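Local atomic coordinates of putative peptidase (Clostridium acetobutylicum, PDB entry 3K9T), a protein that binds one zinc ion per subunit and probably serves in the biosynthesis of modified polysaccharides, with no peptidase activity expected despite its aminopeptidase-like domain. Residues E179-L184 with S219-F224; G230-L235 with E299-S304; R79-E84 with C150-E155. All coordinates share one frame; numbering follows the deposited sequence.

Interaction 1. Residues E179-L184 with S219-F224; sequences EEEILL and SYRFLF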
loop_
_atom_site.group_PDB
_atom_site.type_symbol
_atom_site.label_atom_id
_atom_site.label_comp_id
_atom_site.label_asym_id
_atom_site.label_seq_id
_atom_site.Cartn_x
_atom_site.Cartn_y
_atom_site.Cartn_z
ATOM N N GLU A 179 26.126 14.500 21.016
ATOM C CA GLU A 179 26.717 15.037 19.797
ATOM C C GLU A 179 25.817 14.876 18.583
ATOM O O GLU A 179 26.041 15.523 17.557
ATOM C CB GLU A 179 28.027 14.323 19.456
ATOM C CG GLU A 179 29.196 14.691 20.353
ATOM C CD GLU A 179 30.537 14.048 19.931
ATOM O OE1 GLU A 179 30.917 14.148 18.731
ATOM O OE2 GLU A 179 31.212 13.474 20.833
ATOM N N GLU A 180 24.835 13.985 18.654
ATOM C CA GLU A 180 23.936 13.827 17.524
ATOM C C GLU A 180 23.276 15.159 17.314
ATOM O O GLU A 180 22.909 15.848 18.264
ATOM C CB GLU A 180 22.929 12.740 17.765
ATOM C CG GLU A 180 23.528 11.382 17.600
ATOM C CD GLU A 180 22.808 10.357 18.416
ATOM O OE1 GLU A 180 21.640 10.031 18.068
ATOM O OE2 GLU A 180 23.434 9.899 19.406
ATOM N N GLU A 181 23.132 15.513 16.056
ATOM C CA GLU A 181 22.910 16.869 15.706
ATOM C C GLU A 181 21.697 17.023 14.810
ATOM O O GLU A 181 21.459 16.194 13.919
ATOM C CB GLU A 181 24.164 17.316 14.971
ATOM C CG GLU A 181 24.325 18.763 14.812
ATOM C CD GLU A 181 25.640 19.104 14.153
ATOM O OE1 GLU A 181 26.713 18.758 14.703
ATOM O OE2 GLU A 181 25.596 19.760 13.095
ATOM N N ILE A 182 20.927 18.072 15.067
ATOM C CA ILE A 182 19.819 18.454 14.207
ATOM C C ILE A 182 20.326 19.739 13.494
ATOM O O ILE A 182 20.837 20.653 14.173
ATOM C CB ILE A 182 18.537 18.738 15.018
ATOM C CG1 ILE A 182 18.165 17.540 15.913
ATOM C CG2 ILE A 182 17.412 19.228 14.111
ATOM C CD1 ILE A 182 17.869 16.207 15.223
ATOM N N LEU A 183 20.223 19.774 12.155
ATOM C CA LEU A 183 20.710 20.872 11.313
ATOM C C LEU A 183 19.539 21.690 10.761
ATOM O O LEU A 183 18.606 21.142 10.173
ATOM C CB LEU A 183 21.535 20.304 10.146
ATOM C CG LEU A 183 22.197 21.271 9.122
ATOM C CD1 LEU A 183 23.372 22.169 9.707
ATOM C CD2 LEU A 183 22.642 20.498 7.881
ATOM N N LEU A 184 19.578 23.004 10.957
ATOM C CA LEU A 184 18.535 23.871 10.450
ATOM C C LEU A 184 19.245 24.912 9.622
ATOM O O LEU A 184 20.050 25.653 10.153
ATOM C CB LEU A 184 17.765 24.514 11.609
ATOM C CG LEU A 184 17.033 23.475 12.467
ATOM C CD1 LEU A 184 16.543 24.091 13.717
ATOM C CD2 LEU A 184 15.866 22.902 11.693
ATOM N N SER A 219 22.197 18.207 19.891
ATOM C CA SER A 219 22.953 19.373 19.522
ATOM C C SER A 219 22.243 19.934 18.316
ATOM O O SER A 219 21.603 19.188 17.584
ATOM C CB SER A 219 24.397 19.022 19.186
ATOM O OG SER A 219 25.114 18.693 20.364
ATOM N N TYR A 220 22.317 21.254 18.160
ATOM C CA TYR A 220 21.649 21.951 17.093
ATOM C C TYR A 220 22.619 22.886 16.398
ATOM O O TYR A 220 23.340 23.610 17.057
ATOM C CB TYR A 220 20.450 22.731 17.648
ATOM C CG TYR A 220 19.332 21.840 18.069
ATOM C CD1 TYR A 220 19.385 21.175 19.299
ATOM C CD2 TYR A 220 18.209 21.645 17.241
ATOM C CE1 TYR A 220 18.365 20.339 19.695
ATOM C CE2 TYR A 220 17.159 20.804 17.630
ATOM C CZ TYR A 220 17.261 20.132 18.856
ATOM O OH TYR A 220 16.261 19.293 19.282
ATOM N N ARG A 221 22.630 22.853 15.069
ATOM C CA ARG A 221 23.460 23.736 14.276
ATOM C C ARG A 221 22.600 24.530 13.341
ATOM O O ARG A 221 21.736 23.982 12.667
ATOM C CB ARG A 221 24.443 22.948 13.464
ATOM C CG ARG A 221 25.469 23.790 12.690
ATOM C CD ARG A 221 26.422 22.883 11.865
ATOM N NE ARG A 221 27.048 21.883 12.729
ATOM C CZ ARG A 221 28.055 22.128 13.576
ATOM N NH1 ARG A 221 28.593 23.330 13.657
ATOM N NH2 ARG A 221 28.550 21.156 14.343
ATOM N N PHE A 222 22.854 25.833 13.273
ATOM C CA PHE A 222 22.062 26.697 12.429
ATOM C C PHE A 222 22.987 27.330 11.408
ATOM O O PHE A 222 23.880 28.054 11.782
ATOM C CB PHE A 222 21.421 27.770 13.261
ATOM C CG PHE A 222 20.590 27.268 14.365
ATOM C CD1 PHE A 222 21.175 26.848 15.553
ATOM C CD2 PHE A 222 19.209 27.266 14.255
ATOM C CE1 PHE A 222 20.392 26.387 16.624
ATOM C CE2 PHE A 222 18.417 26.814 15.310
ATOM C CZ PHE A 222 19.015 26.364 16.503
ATOM N N LEU A 223 22.748 27.066 10.125
ATOM C CA LEU A 223 23.589 27.557 9.036
ATOM C C LEU A 223 22.876 28.660 8.275
ATOM O O LEU A 223 21.748 28.476 7.830
ATOM C CB LEU A 223 23.929 26.413 8.092
ATOM C CG LEU A 223 24.862 26.782 6.959
ATOM C CD1 LEU A 223 26.237 27.169 7.510
ATOM C CD2 LEU A 223 24.942 25.608 6.008
ATOM N N PHE A 224 23.531 29.817 8.170
ATOM C CA PHE A 224 23.068 30.929 7.340
ATOM C C PHE A 224 24.113 31.152 6.214
ATOM O O PHE A 224 25.205 31.662 6.450
ATOM C CB PHE A 224 22.933 32.198 8.141
ATOM C CG PHE A 224 21.998 32.123 9.287
ATOM C CD1 PHE A 224 22.394 31.559 10.493
ATOM C CD2 PHE A 224 20.752 32.718 9.212
ATOM C CE1 PHE A 224 21.527 31.555 11.594
ATOM C CE2 PHE A 224 19.895 32.727 10.311
ATOM C CZ PHE A 224 20.284 32.141 11.495
#

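Interaction 2. Residues G230-L235 with E299-S304; sequences GSITWL and ERQFSS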
loop_
_atom_site.group_PDB
_atom_site.type_symbol
_atom_site.label_atom_id
_atom_site.label_comp_id
_atom_site.label_asym_id
_atom_site.label_seq_id
_atom_site.Cartn_x
_atom_site.Cartn_y
_atom_site.Cartn_z
ATOM N N GLY A 230 26.827 28.308 -0.897
ATOM C CA GLY A 230 27.061 28.333 0.552
ATOM C C GLY A 230 27.001 26.964 1.189
ATOM O O GLY A 230 27.908 26.589 1.871
ATOM N N SER A 231 25.941 26.205 0.941
ATOM C CA SER A 231 25.835 24.836 1.479
ATOM C C SER A 231 26.953 23.918 0.989
ATOM O O SER A 231 27.490 23.117 1.766
ATOM C CB SER A 231 24.459 24.226 1.206
ATOM O OG SER A 231 24.169 24.118 -0.168
ATOM N N ILE A 232 27.324 24.047 -0.285
ATOM C CA ILE A 232 28.455 23.263 -0.841
ATOM C C ILE A 232 29.743 23.656 -0.108
ATOM O O ILE A 232 30.475 22.798 0.357
ATOM C CB ILE A 232 28.604 23.444 -2.378
ATOM C CG1 ILE A 232 27.340 22.941 -3.098
ATOM C CG2 ILE A 232 29.836 22.664 -2.909
ATOM C CD1 ILE A 232 27.296 23.252 -4.598
ATOM N N THR A 233 29.978 24.961 0.050
ATOM C CA THR A 233 31.126 25.434 0.814
ATOM C C THR A 233 31.153 24.892 2.240
ATOM O O THR A 233 32.205 24.440 2.721
ATOM C CB THR A 233 31.172 26.954 0.854
ATOM O OG1 THR A 233 31.247 27.439 -0.496
ATOM C CG2 THR A 233 32.389 27.456 1.689
ATOM N N TRP A 234 30.004 24.917 2.906
ATOM C CA TRP A 234 29.949 24.448 4.265
ATOM C C TRP A 234 30.241 22.959 4.340
ATOM O O TRP A 234 31.037 22.529 5.175
ATOM C CB TRP A 234 28.610 24.759 4.916
ATOM C CG TRP A 234 28.599 24.353 6.338
ATOM C CD1 TRP A 234 29.071 25.074 7.416
ATOM C CD2 TRP A 234 28.147 23.117 6.849
ATOM N NE1 TRP A 234 28.918 24.352 8.571
ATOM C CE2 TRP A 234 28.372 23.136 8.254
ATOM C CE3 TRP A 234 27.602 21.973 6.260
ATOM C CZ2 TRP A 234 28.040 22.063 9.079
ATOM C CZ3 TRP A 234 27.266 20.901 7.084
ATOM C CH2 TRP A 234 27.486 20.961 8.479
ATOM N N LEU A 235 29.595 22.178 3.470
ATOM C CA LEU A 235 29.812 20.722 3.434
ATOM C C LEU A 235 31.297 20.419 3.153
ATOM O O LEU A 235 31.877 19.515 3.751
ATOM C CB LEU A 235 28.879 20.033 2.414
ATOM C CG LEU A 235 27.415 19.930 2.829
ATOM C CD1 LEU A 235 26.476 19.521 1.693
ATOM C CD2 LEU A 235 27.288 18.969 4.006
ATOM N N GLU A 299 18.385 21.309 0.179
ATOM C CA GLU A 299 18.149 19.879 0.403
ATOM C C GLU A 299 18.735 19.056 -0.742
ATOM O O GLU A 299 19.126 17.907 -0.541
ATOM C CB GLU A 299 16.666 19.590 0.615
ATOM C CG GLU A 299 15.775 19.840 -0.592
ATOM C CD GLU A 299 15.339 21.275 -0.753
ATOM O OE1 GLU A 299 15.792 22.137 0.044
ATOM O OE2 GLU A 299 14.524 21.518 -1.685
ATOM N N ARG A 300 18.844 19.651 -1.934
ATOM C CA ARG A 300 19.632 19.026 -3.027
ATOM C C ARG A 300 21.090 18.764 -2.722
ATOM O O ARG A 300 21.650 17.735 -3.128
ATOM C CB ARG A 300 19.568 19.805 -4.339
ATOM C CG ARG A 300 19.474 21.276 -4.227
ATOM C CD ARG A 300 18.744 21.830 -5.430
ATOM N NE ARG A 300 19.715 22.492 -6.264
ATOM C CZ ARG A 300 19.705 23.791 -6.530
ATOM N NH1 ARG A 300 18.709 24.560 -6.106
ATOM N NH2 ARG A 300 20.678 24.325 -7.260
ATOM N N GLN A 301 21.739 19.692 -2.044
ATOM C CA GLN A 301 23.141 19.446 -1.693
ATOM C C GLN A 301 23.189 18.422 -0.563
ATOM O O GLN A 301 23.891 17.445 -0.656
ATOM C CB GLN A 301 23.886 20.735 -1.375
ATOM C CG GLN A 301 23.603 21.884 -2.353
ATOM C CD GLN A 301 23.860 21.540 -3.801
ATOM O OE1 GLN A 301 24.671 20.650 -4.109
ATOM N NE2 GLN A 301 23.188 22.265 -4.714
ATOM N N PHE A 302 22.347 18.566 0.450
ATOM C CA PHE A 302 22.392 17.628 1.586
ATOM C C PHE A 302 21.968 16.229 1.210
ATOM O O PHE A 302 22.358 15.280 1.865
ATOM C CB PHE A 302 21.582 18.151 2.786
ATOM C CG PHE A 302 22.087 19.450 3.311
ATOM C CD1 PHE A 302 23.361 19.545 3.826
ATOM C CD2 PHE A 302 21.307 20.600 3.253
ATOM C CE1 PHE A 302 23.854 20.779 4.293
ATOM C CE2 PHE A 302 21.805 21.841 3.733
ATOM C CZ PHE A 302 23.063 21.921 4.249
ATOM N N SER A 303 21.182 16.113 0.149
ATOM C CA SER A 303 20.659 14.836 -0.312
ATOM C C SER A 303 21.404 14.250 -1.501
ATOM O O SER A 303 20.953 13.246 -2.027
ATOM C CB SER A 303 19.197 15.014 -0.682
ATOM O OG SER A 303 18.477 15.455 0.459
ATOM N N SER A 304 22.505 14.886 -1.943
ATOM C CA SER A 304 23.423 14.311 -2.941
ATOM C C SER A 304 23.796 12.944 -2.441
ATOM O O SER A 304 23.793 12.706 -1.228
ATOM C CB SER A 304 24.777 15.018 -3.005
ATOM O OG SER A 304 24.758 16.309 -2.510
#

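Interaction 3. Residues R79-E84 with C150-E155; sequences RNSKGE and CDDDYE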
loop_
_atom_site.group_PDB
_atom_site.type_symbol
_atom_site.label_atom_id
_atom_site.label_comp_id
_atom_site.label_asym_id
_atom_site.label_seq_id
_atom_site.Cartn_x
_atom_site.Cartn_y
_atom_site.Cartn_z
ATOM N N ARG A 79 19.103 57.296 -16.168
ATOM C CA ARG A 79 18.664 58.682 -16.049
ATOM C C ARG A 79 18.358 59.247 -17.429
ATOM O O ARG A 79 19.086 58.970 -18.371
ATOM C CB ARG A 79 19.781 59.471 -15.409
ATOM C CG ARG A 79 19.399 60.830 -14.946
ATOM C CD ARG A 79 20.656 61.576 -14.554
ATOM N NE ARG A 79 20.870 61.640 -13.110
ATOM C CZ ARG A 79 22.055 61.545 -12.508
ATOM N NH1 ARG A 79 23.168 61.292 -13.204
ATOM N NH2 ARG A 79 22.125 61.644 -11.181
ATOM N N ASN A 80 17.282 60.021 -17.559
ATOM C CA ASN A 80 16.944 60.622 -18.861
ATOM C C ASN A 80 17.601 62.011 -19.014
ATOM O O ASN A 80 18.201 62.526 -18.064
ATOM C CB ASN A 80 15.420 60.650 -19.090
ATOM C CG ASN A 80 14.693 61.637 -18.181
ATOM O OD1 ASN A 80 15.297 62.562 -17.625
ATOM N ND2 ASN A 80 13.384 61.441 -18.028
ATOM N N SER A 81 17.487 62.606 -20.208
ATOM C CA SER A 81 18.122 63.919 -20.519
ATOM C C SER A 81 17.576 65.037 -19.656
ATOM O O SER A 81 18.282 65.994 -19.367
ATOM C CB SER A 81 17.903 64.323 -21.972
ATOM O OG SER A 81 17.545 63.219 -22.763
ATOM N N LYS A 82 16.309 64.912 -19.268
ATOM C CA LYS A 82 15.670 65.849 -18.364
ATOM C C LYS A 82 16.267 65.693 -16.949
ATOM O O LYS A 82 15.897 66.430 -16.045
ATOM C CB LYS A 82 14.138 65.623 -18.336
ATOM C CG LYS A 82 13.447 65.471 -19.713
ATOM N N GLY A 83 17.172 64.730 -16.752
ATOM C CA GLY A 83 17.816 64.479 -15.448
ATOM C C GLY A 83 17.145 63.468 -14.510
ATOM O O GLY A 83 17.706 63.138 -13.468
ATOM N N GLU A 84 15.963 62.963 -14.869
ATOM C CA GLU A 84 15.189 62.053 -13.992
ATOM C C GLU A 84 15.638 60.608 -14.029
ATOM O O GLU A 84 15.669 60.000 -15.103
ATOM C CB GLU A 84 13.701 62.079 -14.360
ATOM C CG GLU A 84 13.003 63.375 -13.954
ATOM C CD GLU A 84 11.831 63.758 -14.854
ATOM O OE1 GLU A 84 11.244 62.866 -15.507
ATOM O OE2 GLU A 84 11.500 64.967 -14.902
ATOM N N CYS A 150 10.606 56.886 -22.991
ATOM C CA CYS A 150 10.810 57.529 -24.304
ATOM C C CYS A 150 12.028 57.131 -25.093
ATOM O O CYS A 150 13.005 56.590 -24.549
ATOM C CB CYS A 150 10.971 59.019 -24.112
ATOM S SG CYS A 150 9.451 59.694 -23.709
ATOM N N ASP A 151 11.948 57.428 -26.391
ATOM C CA ASP A 151 13.123 57.460 -27.235
ATOM C C ASP A 151 13.920 58.604 -26.627
ATOM O O ASP A 151 13.365 59.673 -26.361
ATOM C CB ASP A 151 12.774 57.751 -28.701
ATOM C CG ASP A 151 12.631 56.487 -29.538
ATOM O OD1 ASP A 151 12.100 55.478 -29.030
ATOM O OD2 ASP A 151 13.065 56.508 -30.712
ATOM N N ASP A 152 15.201 58.380 -26.360
ATOM C CA ASP A 152 15.978 59.373 -25.630
ATOM C C ASP A 152 17.429 58.921 -25.522
ATOM O O ASP A 152 17.773 57.817 -25.969
ATOM C CB ASP A 152 15.378 59.546 -24.211
ATOM C CG ASP A 152 15.819 60.820 -23.528
ATOM O OD1 ASP A 152 16.390 61.676 -24.203
ATOM O OD2 ASP A 152 15.610 60.978 -22.314
ATOM N N ASP A 153 18.275 59.801 -24.980
ATOM C CA ASP A 153 19.634 59.446 -24.587
ATOM C C ASP A 153 19.587 59.333 -23.082
ATOM O O ASP A 153 19.211 60.276 -22.366
ATOM C CB ASP A 153 20.694 60.469 -25.028
ATOM C CG ASP A 153 21.127 60.279 -26.477
ATOM O OD1 ASP A 153 21.535 59.149 -26.856
ATOM O OD2 ASP A 153 21.060 61.272 -27.232
ATOM N N TYR A 154 19.942 58.145 -22.614
ATOM C CA TYR A 154 19.886 57.834 -21.211
ATOM C C TYR A 154 21.289 57.648 -20.672
ATOM O O TYR A 154 22.114 57.036 -21.325
ATOM C CB TYR A 154 19.071 56.550 -21.000
ATOM C CG TYR A 154 17.583 56.686 -21.253
ATOM C CD1 TYR A 154 16.744 57.236 -20.283
ATOM C CD2 TYR A 154 17.009 56.250 -22.451
ATOM C CE1 TYR A 154 15.380 57.366 -20.497
ATOM C CE2 TYR A 154 15.636 56.364 -22.674
ATOM C CZ TYR A 154 14.821 56.926 -21.687
ATOM O OH TYR A 154 13.455 57.062 -21.881
ATOM N N GLU A 155 21.554 58.211 -19.497
ATOM C CA GLU A 155 22.761 57.902 -18.742
ATOM C C GLU A 155 22.468 56.600 -17.982
ATOM O O GLU A 155 21.454 56.494 -17.276
ATOM C CB GLU A 155 23.100 59.015 -17.745
ATOM C CG GLU A 155 24.552 58.981 -17.249
ATOM C CD GLU A 155 24.816 59.902 -16.061
ATOM O OE1 GLU A 155 23.877 60.552 -15.564
ATOM O OE2 GLU A 155 25.972 59.958 -15.604
#

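Interaction 1. Residues E179-L184 with S219-F224
Five backbone hydrogen bonds join Glu180-Leu184 to Ser219-Leu223 as parallel neighbours. Ser219 N reaches Glu180 O, and Ile182 N returns to Ser219 O at 2.8 Å; Arg221 then uses both its N, toward Ile182 O, and its O, from Leu184 N, and Leu223 N to Leu184 O ends the ladder. The strand axes come within 4.6 Å, their directions 20° apart.

The charged contact lies on the face that carries Glu181, Leu183 and Arg221. Arg221 grips the carboxylate side-on with two nitrogens: NE to Glu181 OE2 at 2.6 Å and NH2 to Glu181 OE1 at 3.0 Å. The two planes are turned 56° apart, and both oxygens are met from above the carboxylate plane. A bend at chi3 (-54°) turns the guanidinium back toward the glutamate, while Leu183 CD1 packs 3.8 Å from Arg221 CD. Glu171 pairs with NH1, so two carboxylates share this buried guanidinium.

The other face carries two largely apolar pairs. Ile182 CB lies 3.6 Å from Tyr220 CE2, with CG1 making an off-centre CH-pi contact to the ring; the phenol oxygen goes on to Glu354. Two residues further along each strand, Leu184 CD1 sits 3.7 Å from Phe222 CE2, side by side.

Helix 194-211 connects the strands and packs on Tyr220 and Phe222, completing a beta-alpha-beta crossover in the central mixed sheet of the aminopeptidase-like domain.

Interaction 2. Residues G230-L235 with E299-S304
In the aminopeptidase-like domain, helix 229-237 packs against the short helix 299-302 mainly through side chains, with Ser231, Ile232, Trp234 and Leu235 meeting Gln301 and Phe302. No hydrogen bond crosses between the two segments. Leu235 brings its branched end obliquely to the Phe302 ring, CD1 being 3.8 Å from Phe302 CD1 and CD2 3.9 Å from Phe302 CE1. Trp234 comes to the edge of that ring, CE3 lying 4.4 Å from Phe302 CE1, and Ser231 CB approaches Phe302 CZ. Both helices lie on the same side of the central mixed sheet: Phe302 also touches Leu183 and Thr185 of strand 181-187, and Trp234 rests on strand 219-225.

Gln301 folds back at chi2 (-55°), which brings its amide across the end of Ile232; OE1 is 3.7 Å from Ile232 CD1. That oxygen is bonded to the backbone N of Glu367 of the second subunit, so the amide bridges to the trimer interface, where Cys366 of the same subunit packs on Ile232, Leu235 and Gln301. Ser231 OG sits 3.2 Å from Gln301 CG, but its main polar partner is Thr228 O, three residues back.

Interaction 3. Residues R79-E84 with C150-E155
Arg79 and Glu155 form an antiparallel hydrogen-bonded pair: Arg79 N lies 2.7 Å from Glu155 O, and Glu155 N lies 2.8 Å from Arg79 O. Past this pair, 79-84 leaves the ladder in a type I beta turn from Asn80 to Gly83, closed by Gly83 N to Asn80 O. Asn80 N also bonds to Glu84 O, and Asn80 OD1 accepts Glu84 N, the donor standing above the amide carbonyl plane.

The Arg79 and Glu155 side chains run alongside each other on one face of the sheet. Arg79 NH1 meets Glu155 OE1 at 2.6 Å, on the syn side of the carboxylate though tilted from its plane, and in the plane of the guanidinium. At the second residue of the turn, Asp152 reaches across from the other segment with CG opposite its own backbone N (chi1 -162°), and its OD2 receives Ser81 N in a long but straight bond of 3.3 Å and 172°. Tyr154 brings CE1 to 3.6 Å from Asn80 CB; its hydroxyl donates to Cys150 O, tying the ring to the start of its own segment.

In the insert region, strand 153-163 runs between strands 70-79 and 103-108. Tyr154 packs on Val78, Val86 and Leu109, the last of these on helix 109-112, while Glu155 lies against Tyr77 and His104.

Interactions 1 and 2 form one continuous core. Their centres are 14 Å apart, and strand 219-225 is followed in the chain by helix 229-237. Trp234 CZ2 lies 3.3 Å from Arg221 CD, and Phe302 CE1 3.8 Å from Leu183 CD2. The face of the sheet bearing the Glu181-Arg221 salt bridge is partly covered by Trp234 and Phe302. The zinc ion, held by His190, Asp196 and His325, is about 13 Å from the Gln301 side chain, near interaction 2 but not part of it. Interaction 3 stands apart in the insert: its centre is 52 Å from that of interaction 1 and 45 Å from that of interaction 2.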